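PDB 6EYU: bacteriorhodopsin from Nanosalina sp., which pumps protons into the cell, driven by light absorbed by its retinal chromophore. Local coordinates for residues V180-I186 / I195-T201; D70-Y74 / G118-A123; F173-Y177 / L208-C212. All coordinates share one frame; numbering follows the deposited sequence.

Contact 1. Residues V180-I186 / I195-T201. With MUN ([(2~{S})-2,3-bis(oxidanyl)propyl] (~{E})-undec-2-enoate), chain S; RET (retinal), chain D.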
loop_
_atom_site.group_PDB
_atom_site.type_symbol
_atom_site.label_atom_id
_atom_site.label_comp_id
_atom_site.label_asym_id
_atom_site.label_seq_id
_atom_site.Cartn_x
_atom_site.Cartn_y
_atom_site.Cartn_z
ATOM N N VAL A 180 -7.025 6.712 25.063
ATOM C CA VAL A 180 -7.538 5.408 25.471
ATOM C C VAL A 180 -6.460 4.338 25.336
ATOM O O VAL A 180 -6.291 3.499 26.221
ATOM C CB VAL A 180 -8.762 4.991 24.633
ATOM C CG1 VAL A 180 -8.616 5.474 23.197
ATOM C CG2 VAL A 180 -8.945 3.482 24.679
ATOM N N TRP A 181 -5.682 4.420 24.262
ATOM C CA TRP A 181 -4.588 3.482 24.032
ATOM C C TRP A 181 -3.606 3.514 25.198
ATOM O O TRP A 181 -3.200 2.469 25.706
ATOM C CB TRP A 181 -3.863 3.827 22.729
ATOM C CG TRP A 181 -2.903 2.769 22.269
ATOM C CD1 TRP A 181 -3.153 1.783 21.358
ATOM C CD2 TRP A 181 -1.492 2.727 22.522
ATOM N NE1 TRP A 181 -1.990 1.126 21.036
ATOM C CE2 TRP A 181 -0.958 1.679 21.746
ATOM C CE3 TRP A 181 -0.625 3.495 23.306
ATOM C CZ2 TRP A 181 0.395 1.345 21.774
ATOM C CZ3 TRP A 181 0.714 3.153 23.343
ATOM C CH2 TRP A 181 1.212 2.091 22.577
ATOM N N TYR A 182 -3.329 4.715 25.695
ATOM C CA TYR A 182 -2.281 4.908 26.689
ATOM C C TYR A 182 -2.736 4.414 28.057
ATOM O O TYR A 182 -1.970 3.784 28.786
ATOM C CB TYR A 182 -1.891 6.385 26.772
ATOM C CG TYR A 182 -0.628 6.638 27.564
ATOM C CD1 TYR A 182 -0.681 6.845 28.936
ATOM C CD2 TYR A 182 0.621 6.504 26.971
ATOM C CE1 TYR A 182 0.474 6.973 29.684
ATOM C CE2 TYR A 182 1.780 6.628 27.712
ATOM C CZ TYR A 182 1.701 6.855 29.069
ATOM O OH TYR A 182 2.853 7.001 29.807
ATOM N N ILE A 183 -3.990 4.696 28.400
ATOM C CA ILE A 183 -4.497 4.403 29.736
ATOM C C ILE A 183 -5.018 2.972 29.827
ATOM O O ILE A 183 -5.253 2.458 30.921
ATOM C CB ILE A 183 -5.628 5.370 30.138
ATOM C CG1 ILE A 183 -6.859 5.152 29.257
ATOM C CG2 ILE A 183 -5.155 6.812 30.037
ATOM C CD1 ILE A 183 -8.112 5.807 29.796
ATOM N N SER A 184 -5.116 2.304 28.682
ATOM C CA SER A 184 -5.562 0.916 28.647
ATOM C C SER A 184 -4.558 0.012 29.353
ATOM O O SER A 184 -3.348 0.217 29.259
ATOM C CB SER A 184 -5.751 0.451 27.201
ATOM O OG SER A 184 -5.726 -0.963 27.113
ATOM N N GLY A 185 -5.071 -0.973 30.082
ATOM C CA GLY A 185 -4.230 -1.846 30.891
ATOM C C GLY A 185 -4.038 -3.206 30.249
ATOM O O GLY A 185 -3.757 -4.191 30.932
ATOM N N ILE A 186 -4.185 -3.258 28.929
ATOM C CA ILE A 186 -3.750 -4.416 28.157
ATOM C C ILE A 186 -2.229 -4.514 28.149
ATOM O O ILE A 186 -1.539 -3.575 27.750
ATOM C CB ILE A 186 -4.253 -4.341 26.703
ATOM C CG1 ILE A 186 -5.753 -4.639 26.646
ATOM C CG2 ILE A 186 -3.488 -5.323 25.828
ATOM C CD1 ILE A 186 -6.406 -4.228 25.344
ATOM N N ILE A 195 -5.601 1.761 33.490
ATOM C CA ILE A 195 -6.853 2.261 34.047
ATOM C C ILE A 195 -8.045 1.468 33.521
ATOM O O ILE A 195 -8.942 1.104 34.281
ATOM C CB ILE A 195 -7.061 3.751 33.713
ATOM C CG1 ILE A 195 -6.155 4.622 34.585
ATOM C CG2 ILE A 195 -8.516 4.140 33.918
ATOM C CD1 ILE A 195 -6.032 6.048 34.098
ATOM N N LEU A 196 -8.080 1.256 32.209
ATOM C CA LEU A 196 -9.080 0.382 31.604
ATOM C C LEU A 196 -8.612 -1.069 31.631
ATOM O O LEU A 196 -7.449 -1.361 31.353
ATOM C CB LEU A 196 -9.362 0.806 30.161
ATOM C CG LEU A 196 -9.482 2.310 29.904
ATOM C CD1 LEU A 196 -9.802 2.571 28.440
ATOM C CD2 LEU A 196 -10.539 2.929 30.804
ATOM N N ASP A 197 -9.545 -1.980 31.887
ATOM C CA ASP A 197 -9.363 -3.383 31.533
ATOM C C ASP A 197 -9.666 -3.609 30.055
ATOM O O ASP A 197 -10.191 -2.721 29.383
ATOM C CB ASP A 197 -10.272 -4.267 32.389
ATOM C CG ASP A 197 -11.704 -4.284 31.892
ATOM O OD1 ASP A 197 -12.018 -3.521 30.954
ATOM O OD2 ASP A 197 -12.516 -5.060 32.438
ATOM N N PRO A 198 -9.325 -4.800 29.543
ATOM C CA PRO A 198 -9.370 -5.048 28.107
ATOM C C PRO A 198 -10.756 -4.832 27.506
ATOM O O PRO A 198 -10.871 -4.333 26.386
ATOM C CB PRO A 198 -8.959 -6.514 27.999
ATOM C CG PRO A 198 -8.038 -6.721 29.151
ATOM C CD PRO A 198 -8.520 -5.812 30.251
ATOM N N THR A 199 -11.796 -5.190 28.251
ATOM C CA THR A 199 -13.163 -5.081 27.753
ATOM C C THR A 199 -13.560 -3.618 27.593
ATOM O O THR A 199 -14.148 -3.231 26.583
ATOM C CB THR A 199 -14.164 -5.764 28.704
ATOM O OG1 THR A 199 -13.756 -7.117 28.944
ATOM C CG2 THR A 199 -15.562 -5.754 28.104
ATOM N N GLN A 200 -13.257 -2.814 28.606
ATOM C CA GLN A 200 -13.501 -1.378 28.546
ATOM C C GLN A 200 -12.741 -0.755 27.380
ATOM O O GLN A 200 -13.302 0.018 26.603
ATOM C CB GLN A 200 -13.075 -0.712 29.856
ATOM C CG GLN A 200 -14.020 -0.974 31.017
ATOM C CD GLN A 200 -13.401 -0.642 32.360
ATOM O OE1 GLN A 200 -12.226 -0.921 32.599
ATOM N NE2 GLN A 200 -14.212 -0.114 33.270
ATOM N N THR A 201 -11.461 -1.094 27.267
ATOM C CA THR A 201 -10.658 -0.681 26.123
ATOM C C THR A 201 -11.357 -1.050 24.820
ATOM O O THR A 201 -11.551 -0.203 23.947
ATOM C CB THR A 201 -9.270 -1.347 26.145
ATOM O OG1 THR A 201 -8.673 -1.178 27.438
ATOM C CG2 THR A 201 -8.366 -0.737 25.086
HETATM C CAR MUN S . -18.565 9.230 23.128
HETATM C CAQ MUN S . -18.850 8.365 24.356
HETATM C CAP MUN S . -17.577 7.623 24.767
HETATM C CAO MUN S . -17.954 6.225 25.261
HETATM C CAN MUN S . -16.788 5.620 26.044
HETATM C CAM MUN S . -16.962 4.101 26.101
HETATM C CAK MUN S . -17.115 3.653 27.557
HETATM C CAH MUN S . -15.870 2.866 27.970
HETATM C CAF MUN S . -15.795 2.760 29.498
HETATM C CAC MUN S . -14.821 3.730 30.190
HETATM C CAA MUN S . -14.661 3.630 31.718
HETATM O OAD MUN S . -15.555 3.139 32.406
HETATM O OAB MUN S . -13.598 4.307 32.232
HETATM C CAE MUN S . -13.892 4.698 33.578
HETATM C CAG MUN S . -12.977 3.944 34.546
HETATM O OAJ MUN S . -12.348 2.858 33.860
HETATM C CAI MUN S . -11.907 4.896 35.082
HETATM O OAL MUN S . -11.795 4.738 36.499
HETATM C C1 RET D . -2.244 5.185 17.967
HETATM C C2 RET D . -0.798 4.759 18.241
HETATM C C3 RET D . -0.134 5.660 19.281
HETATM C C4 RET D . 0.003 7.079 18.739
HETATM C C5 RET D . -1.293 7.526 18.062
HETATM C C6 RET D . -2.321 6.699 17.724
HETATM C C7 RET D . -3.515 7.261 17.122
HETATM C C8 RET D . -4.543 6.459 16.728
HETATM C C9 RET D . -5.667 7.038 16.037
HETATM C C10 RET D . -6.755 6.256 15.659
HETATM C C11 RET D . -7.935 6.738 15.052
HETATM C C12 RET D . -8.780 5.682 14.728
HETATM C C13 RET D . -9.984 5.783 13.997
HETATM C C14 RET D . -10.740 4.636 13.721
HETATM C C15 RET D . -11.881 4.572 12.926
HETATM C C16 RET D . -2.760 4.484 16.709
HETATM C C17 RET D . -3.133 4.842 19.163
HETATM C C18 RET D . -1.455 9.019 17.768
HETATM C C19 RET D . -5.685 8.541 15.755
HETATM C C20 RET D . -10.478 7.154 13.528
#
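Ile183 and Leu196 meet slantwise, branch against branch. The CD1 methyl of Ile183 rests 3.8 Å from Leu196 CG, and Ile183 CG1 packs on the same group. Ile183 keeps CG1 between its backbone N and its carbonyl carbon (chi1 66°), an uncommon rotamer on a helix, and this sends the long branch at Leu196. The two methyls of Leu196 have different neighbours. CD1 touches Val180 CG2, the two side chains standing about perpendicular. CD2 meets the glycerol headgroup of a bound lipid, 3.6 Å from MUN OAJ. Ile195 joins from its tip, with CD1 4.0 Å from Ile183 CB.

A polar line runs beside this apolar patch. Ser184 OG donates to Thr201 OG1 at 3.0 Å. Thr201 OG1 in turn donates a hydrogen bond to Asp197 O, from well above the carbonyl plane. The CG2 methyl of Thr201 lies against Ser184 and Ile186 CD1, while Ile186 CG1 packs 3.9 Å from Pro198 CA.

The backbones are tied as well. Ile195 N donates to Ile183 O at 2.7 Å, nearly in line with the carbonyl bond, and Leu196 N adds a weak bond to the same oxygen. Gly185 N donates to Leu196 O, also at 2.7 Å. Ser184 and Leu196 thus form a single beta bridge. Asp197 and Gln200 make a capping box: Gln200 N binds Asp197 OD1, and Asp197 N binds Gln200 OE1.

The bridge joins the C-terminal end of helix 157-183 to the start of helix 198-230, closing the loop between the last two helices of the seven-helix rhodopsin fold. Helix 2-7 packs on it through Val2, on Ile186, and Ala5, on Pro198. Trp181 turns away from segment 195-201, lays a ring face on retinal C17 and packs against Tyr130 of helix 128-145.

Contact 2. Residues D70-Y74 / G118-A123; sequences DYAWY and GLLAQA. With RET (retinal), chain D.
Gln122 sets CG anti to its backbone N (chi1 -171°) and stays extended to CD, which carries its amide from helix 101-124 to Tyr71 and Tyr74. Both tyrosines hold CG beside the backbone N, turning their rings to helix 101-124.

The NE2 end of the Gln122 amide lies over one face of the Tyr71 ring, 3.4 Å from Tyr71 CE1 and toward the rim. The two planes are 24° apart. The same nitrogen donates to Asp70 O at 3.0 Å in an almost straight bond. The acceptor lies in the amide plane, although NE2 itself is above the carbonyl plane of Asp70. NE2 also donates to a water, at 2.8 Å, that is bonded to Tyr71 OH. These bonds fix the rotation of the amide.

Its other end, OE1, comes to the edge of the Tyr74 ring, 3.0 Å from Tyr74 CE2. Tyr74 OH is hydrogen-bonded to Trp181 NE1. Leu119 covers a face of Tyr74, its CB making a CH-pi contact 4.1 Å from the ring centroid. Leu119 CG packs on Tyr71 CD1.

Phe67 of a neighbouring subunit meets the Tyr71 ring edge-to-face, which places the contact at the subunit interface. On its inner side Gly118 CA touches C2 of the retinal ring. The arrangement belongs to the seven-helix microbial rhodopsin fold, where helix 101-124 lines the ring end of the chromophore pocket and helix 72-93 packs beside it.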
loop_
_atom_site.group_PDB
_atom_site.type_symbol
_atom_site.label_atom_id
_atom_site.label_comp_id
_atom_site.label_asym_id
_atom_site.label_seq_id
_atom_site.Cartn_x
_atom_site.Cartn_y
_atom_site.Cartn_z
ATOM N N ASP A 70 -4.105 -9.850 17.258
ATOM C CA ASP A 70 -3.438 -9.045 18.275
ATOM C C ASP A 70 -3.194 -7.628 17.764
ATOM O O ASP A 70 -2.964 -6.708 18.548
ATOM C CB ASP A 70 -2.108 -9.690 18.675
ATOM C CG ASP A 70 -2.274 -10.748 19.747
ATOM O OD1 ASP A 70 -3.324 -10.752 20.424
ATOM O OD2 ASP A 70 -1.347 -11.566 19.925
ATOM N N TYR A 71 -3.303 -7.450 16.451
ATOM C CA TYR A 71 -2.895 -6.203 15.814
ATOM C C TYR A 71 -4.005 -5.651 14.925
ATOM O O TYR A 71 -3.741 -4.909 13.978
ATOM C CB TYR A 71 -1.630 -6.422 14.982
ATOM C CG TYR A 71 -0.391 -6.674 15.810
ATOM C CD1 TYR A 71 0.382 -5.618 16.273
ATOM C CD2 TYR A 71 -0.064 -7.956 16.229
ATOM C CE1 TYR A 71 1.490 -5.839 17.069
ATOM C CE2 TYR A 71 1.044 -8.188 17.020
ATOM C CZ TYR A 71 1.818 -7.127 17.437
ATOM O OH TYR A 71 2.920 -7.352 18.230
ATOM N N ALA A 72 -5.246 -6.007 15.239
ATOM C CA ALA A 72 -6.359 -5.772 14.327
ATOM C C ALA A 72 -6.681 -4.284 14.233
ATOM O O ALA A 72 -6.970 -3.772 13.151
ATOM C CB ALA A 72 -7.586 -6.552 14.777
ATOM N N TRP A 73 -6.635 -3.595 15.368
ATOM C CA TRP A 73 -6.880 -2.157 15.395
ATOM C C TRP A 73 -5.946 -1.437 14.429
ATOM O O TRP A 73 -6.358 -0.518 13.722
ATOM C CB TRP A 73 -6.686 -1.606 16.810
ATOM C CG TRP A 73 -7.739 -2.049 17.777
ATOM C CD1 TRP A 73 -9.088 -2.072 17.569
ATOM C CD2 TRP A 73 -7.540 -2.429 19.144
ATOM N NE1 TRP A 73 -9.734 -2.514 18.698
ATOM C CE2 TRP A 73 -8.803 -2.758 19.674
ATOM C CE3 TRP A 73 -6.413 -2.553 19.961
ATOM C CZ2 TRP A 73 -8.971 -3.196 20.986
ATOM C CZ3 TRP A 73 -6.579 -3.000 21.259
ATOM C CH2 TRP A 73 -7.848 -3.318 21.758
ATOM N N TYR A 74 -4.687 -1.863 14.401
ATOM C CA TYR A 74 -3.691 -1.247 13.532
ATOM C C TYR A 74 -3.966 -1.587 12.072
ATOM O O TYR A 74 -3.901 -0.719 11.200
ATOM C CB TYR A 74 -2.286 -1.715 13.917
ATOM C CG TYR A 74 -1.946 -1.489 15.372
ATOM C CD1 TYR A 74 -1.976 -0.213 15.919
ATOM C CD2 TYR A 74 -1.725 -2.560 16.227
ATOM C CE1 TYR A 74 -1.729 -0.005 17.263
ATOM C CE2 TYR A 74 -1.476 -2.362 17.572
ATOM C CZ TYR A 74 -1.476 -1.083 18.083
ATOM O OH TYR A 74 -1.224 -0.881 19.421
ATOM N N GLY A 118 1.936 3.117 16.554
ATOM C CA GLY A 118 1.138 2.346 17.499
ATOM C C GLY A 118 1.458 0.866 17.440
ATOM O O GLY A 118 1.533 0.193 18.469
ATOM N N LEU A 119 1.637 0.356 16.226
ATOM C CA LEU A 119 1.902 -1.061 16.011
ATOM C C LEU A 119 3.328 -1.404 16.431
ATOM O O LEU A 119 3.568 -2.428 17.071
ATOM C CB LEU A 119 1.694 -1.409 14.536
ATOM C CG LEU A 119 1.994 -2.847 14.113
ATOM C CD1 LEU A 119 1.134 -3.225 12.916
ATOM C CD2 LEU A 119 3.471 -3.012 13.786
ATOM N N LEU A 120 4.253 -0.492 16.150
ATOM C CA LEU A 120 5.637 -0.645 16.580
ATOM C C LEU A 120 5.727 -0.638 18.102
ATOM O O LEU A 120 6.403 -1.479 18.697
ATOM C CB LEU A 120 6.499 0.482 16.006
ATOM C CG LEU A 120 6.721 0.452 14.492
ATOM C CD1 LEU A 120 7.723 1.520 14.082
ATOM C CD2 LEU A 120 7.187 -0.924 14.041
ATOM N N ALA A 121 5.037 0.309 18.728
ATOM C CA ALA A 121 5.039 0.422 20.182
ATOM C C ALA A 121 4.639 -0.903 20.822
ATOM O O ALA A 121 5.380 -1.457 21.635
ATOM C CB ALA A 121 4.098 1.531 20.627
ATOM N N GLN A 122 3.496 -1.439 20.407
ATOM C CA GLN A 122 3.017 -2.713 20.933
ATOM C C GLN A 122 4.026 -3.821 20.656
ATOM O O GLN A 122 4.323 -4.636 21.529
ATOM C CB GLN A 122 1.666 -3.077 20.317
ATOM C CG GLN A 122 0.999 -4.279 20.969
ATOM C CD GLN A 122 -0.294 -4.673 20.284
ATOM O OE1 GLN A 122 -1.212 -3.864 20.150
ATOM N NE2 GLN A 122 -0.386 -5.934 19.875
ATOM N N ALA A 123 4.517 -3.873 19.422
ATOM C CA ALA A 123 5.391 -4.959 18.991
ATOM C C ALA A 123 6.740 -4.875 19.698
ATOM O O ALA A 123 7.375 -5.895 19.961
ATOM C CB ALA A 123 5.578 -4.915 17.483
HETATM C C1 RET D . -2.244 5.185 17.967
HETATM C C2 RET D . -0.798 4.759 18.241
HETATM C C3 RET D . -0.134 5.660 19.281
HETATM C C4 RET D . 0.003 7.079 18.739
HETATM C C5 RET D . -1.293 7.526 18.062
HETATM C C6 RET D . -2.321 6.699 17.724
HETATM C C7 RET D . -3.515 7.261 17.122
HETATM C C8 RET D . -4.543 6.459 16.728
HETATM C C9 RET D . -5.667 7.038 16.037
HETATM C C10 RET D . -6.755 6.256 15.659
HETATM C C11 RET D . -7.935 6.738 15.052
HETATM C C12 RET D . -8.780 5.682 14.728
HETATM C C13 RET D . -9.984 5.783 13.997
HETATM C C14 RET D . -10.740 4.636 13.721
HETATM C C15 RET D . -11.881 4.572 12.926
HETATM C C16 RET D . -2.760 4.484 16.709
HETATM C C17 RET D . -3.133 4.842 19.163
HETATM C C18 RET D . -1.455 9.019 17.768
HETATM C C19 RET D . -5.685 8.541 15.755
HETATM C C20 RET D . -10.478 7.154 13.528
HETATM O O HOH W 1 1.793 -7.299 20.895
#

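Contact 3. Residues F173-Y177 / L208-C212. With RET (retinal), chain D.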
loop_
_atom_site.group_PDB
_atom_site.type_symbol
_atom_site.label_atom_id
_atom_site.label_comp_id
_atom_site.label_asym_id
_atom_site.label_seq_id
_atom_site.Cartn_x
_atom_site.Cartn_y
_atom_site.Cartn_z
ATOM N N PHE A 173 -12.028 13.835 17.900
ATOM C CA PHE A 173 -12.206 12.398 18.077
ATOM C C PHE A 173 -10.884 11.660 17.887
ATOM O O PHE A 173 -10.620 10.663 18.556
ATOM C CB PHE A 173 -13.249 11.862 17.094
ATOM C CG PHE A 173 -14.636 11.786 17.664
ATOM C CD1 PHE A 173 -14.943 10.865 18.653
ATOM C CD2 PHE A 173 -15.624 12.657 17.236
ATOM C CE1 PHE A 173 -16.210 10.816 19.204
ATOM C CE2 PHE A 173 -16.894 12.608 17.780
ATOM C CZ PHE A 173 -17.187 11.689 18.767
ATOM N N PHE A 174 -10.042 12.178 16.999
ATOM C CA PHE A 174 -8.772 11.530 16.686
ATOM C C PHE A 174 -7.834 11.573 17.888
ATOM O O PHE A 174 -7.020 10.671 18.082
ATOM C CB PHE A 174 -8.110 12.204 15.483
ATOM C CG PHE A 174 -8.439 11.554 14.169
ATOM C CD1 PHE A 174 -9.695 11.015 13.946
ATOM C CD2 PHE A 174 -7.482 11.442 13.174
ATOM C CE1 PHE A 174 -10.006 10.421 12.737
ATOM C CE2 PHE A 174 -7.785 10.850 11.963
ATOM C CZ PHE A 174 -9.050 10.340 11.744
ATOM N N LEU A 175 -8.026 12.570 18.747
ATOM C CA LEU A 175 -7.148 12.767 19.895
ATOM C C LEU A 175 -7.497 11.799 21.020
ATOM O O LEU A 175 -6.668 11.513 21.883
ATOM C CB LEU A 175 -7.247 14.206 20.398
ATOM C CG LEU A 175 -6.842 15.276 19.383
ATOM C CD1 LEU A 175 -7.379 16.639 19.794
ATOM C CD2 LEU A 175 -5.330 15.316 19.225
ATOM N N SER A 176 -8.728 11.300 21.008
ATOM C CA SER A 176 -9.204 10.426 22.074
ATOM C C SER A 176 -8.484 9.082 22.033
ATOM O O SER A 176 -8.328 8.422 23.061
ATOM C CB SER A 176 -10.716 10.214 21.955
ATOM O OG SER A 176 -11.034 9.447 20.807
ATOM N N TYR A 177 -7.965 8.726 20.861
ATOM C CA TYR A 177 -7.510 7.363 20.611
ATOM C C TYR A 177 -6.168 7.095 21.286
ATOM O O TYR A 177 -6.012 6.095 21.986
ATOM C CB TYR A 177 -7.399 7.100 19.108
ATOM C CG TYR A 177 -8.728 6.844 18.433
ATOM C CD1 TYR A 177 -9.251 5.561 18.348
ATOM C CD2 TYR A 177 -9.458 7.887 17.879
ATOM C CE1 TYR A 177 -10.471 5.326 17.742
ATOM C CE2 TYR A 177 -10.674 7.659 17.262
ATOM C CZ TYR A 177 -11.183 6.380 17.210
ATOM O OH TYR A 177 -12.393 6.149 16.599
ATOM N N LEU A 208 -16.012 4.656 19.787
ATOM C CA LEU A 208 -15.334 5.826 19.240
ATOM C C LEU A 208 -15.213 5.723 17.723
ATOM O O LEU A 208 -15.388 6.714 17.014
ATOM C CB LEU A 208 -13.947 5.986 19.867
ATOM C CG LEU A 208 -13.932 6.549 21.290
ATOM C CD1 LEU A 208 -12.546 6.426 21.904
ATOM C CD2 LEU A 208 -14.398 7.998 21.300
ATOM N N PRO A 209 -14.919 4.514 17.219
ATOM C CA PRO A 209 -14.892 4.329 15.772
ATOM C C PRO A 209 -16.273 4.406 15.127
ATOM O O PRO A 209 -16.392 4.824 13.976
ATOM C CB PRO A 209 -14.304 2.927 15.615
ATOM C CG PRO A 209 -13.415 2.770 16.799
ATOM C CD PRO A 209 -14.085 3.520 17.917
ATOM N N PHE A 210 -17.307 4.021 15.868
ATOM C CA PHE A 210 -18.677 4.185 15.396
ATOM C C PHE A 210 -18.930 5.635 14.999
ATOM O O PHE A 210 -19.529 5.906 13.958
ATOM C CB PHE A 210 -19.676 3.760 16.475
ATOM C CG PHE A 210 -21.112 3.871 16.046
ATOM C CD1 PHE A 210 -21.651 2.961 15.150
ATOM C CD2 PHE A 210 -21.877 4.962 16.424
ATOM C CE1 PHE A 210 -22.944 3.108 14.685
ATOM C CE2 PHE A 210 -23.177 5.103 15.979
ATOM C CZ PHE A 210 -23.712 4.176 15.107
ATOM N N PHE A 211 -18.388 6.561 15.784
ATOM C CA PHE A 211 -18.637 7.980 15.566
ATOM C C PHE A 211 -17.721 8.543 14.483
ATOM O O PHE A 211 -18.054 9.539 13.837
ATOM C CB PHE A 211 -18.455 8.761 16.870
ATOM C CG PHE A 211 -19.654 8.717 17.774
ATOM C CD1 PHE A 211 -20.735 9.555 17.548
ATOM C CD2 PHE A 211 -19.773 7.728 18.736
ATOM C CE1 PHE A 211 -21.887 9.444 18.302
ATOM C CE2 PHE A 211 -20.915 7.625 19.509
ATOM C CZ PHE A 211 -21.975 8.482 19.290
ATOM N N CYS A 212 -16.620 7.847 14.213
ATOM C CA CYS A 212 -15.606 8.354 13.290
ATOM C C CYS A 212 -15.757 7.746 11.896
ATOM O O CYS A 212 -15.102 8.177 10.948
ATOM C CB CYS A 212 -14.203 8.068 13.829
ATOM S SG CYS A 212 -13.840 8.863 15.412
HETATM C C1 RET D . -2.244 5.185 17.967
HETATM C C2 RET D . -0.798 4.759 18.241
HETATM C C3 RET D . -0.134 5.660 19.281
HETATM C C4 RET D . 0.003 7.079 18.739
HETATM C C5 RET D . -1.293 7.526 18.062
HETATM C C6 RET D . -2.321 6.699 17.724
HETATM C C7 RET D . -3.515 7.261 17.122
HETATM C C8 RET D . -4.543 6.459 16.728
HETATM C C9 RET D . -5.667 7.038 16.037
HETATM C C10 RET D . -6.755 6.256 15.659
HETATM C C11 RET D . -7.935 6.738 15.052
HETATM C C12 RET D . -8.780 5.682 14.728
HETATM C C13 RET D . -9.984 5.783 13.997
HETATM C C14 RET D . -10.740 4.636 13.721
HETATM C C15 RET D . -11.881 4.572 12.926
HETATM C C16 RET D . -2.760 4.484 16.709
HETATM C C17 RET D . -3.133 4.842 19.163
HETATM C C18 RET D . -1.455 9.019 17.768
HETATM C C19 RET D . -5.685 8.541 15.755
HETATM C C20 RET D . -10.478 7.154 13.528
#
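Tyr177 lays one ring face on the retinal chain, and its hydroxyl reaches Leu208 and Pro209. Its CB touches retinal C9. CG, beside the backbone N (chi1 -78°), reaches C10 and C11. CD2 is 3.4 Å from retinal C11, which sits over the centre of the ring face. Further out, CE1 meets retinal C12, and also Pro209 CG at 4.0 Å. CE2 has Cys212 SG 3.9 Å away, in the plane of the ring, a sulfur-aromatic contact at the edge. CZ lies by retinal C13 and Leu208 CB. At the tip, OH is 3.1 Å from Pro209 N, a proline nitrogen that cannot donate.

Phe173 packs next to it, on Cys212, Phe211 and Leu208. Its CB lies 3.5 Å from Cys212 SG, so the sulfur touches both aromatic residues. Its CZ meets Phe211 CB at 3.7 Å. The Phe173 and Phe211 rings are nearly parallel, 6° apart, and offset, with little overlap. Leu208 CD2 comes to the edge of Phe173, and both Leu208 methyls touch Ser176 OG. That hydroxyl donates back to Phe173 O.

The two helix segments run antiparallel, 154° between their directions. Helix 198-230 is kinked at Pro209 and makes a wider pi-type turn at 210-212. Tyr177, Pro209 and Cys212, with Phe174 at the C20 methyl, line the polyene part of the retinal pocket of a microbial rhodopsin.

In the fold
All three contacts reach the retinal at different points. Contact 2 and Trp181 of contact 1 lie at its ring end, and contact 3 lies along the polyene chain. Contacts 1 and 3 both join helices 157-183 and 198-230. Contact 1 is nested inside the loop closed by contact 3, and their centres are 15 Å apart. They touch where Val180 CG1 meets Leu208 CD1 at 4.2 Å. Contacts 1 and 2, with centres 14 Å apart, are linked by the hydrogen bond between Trp181 NE1 and Tyr74 OH, 2.7 Å long. Contacts 2 and 3 do not touch, their nearest atoms being about 7 Å apart.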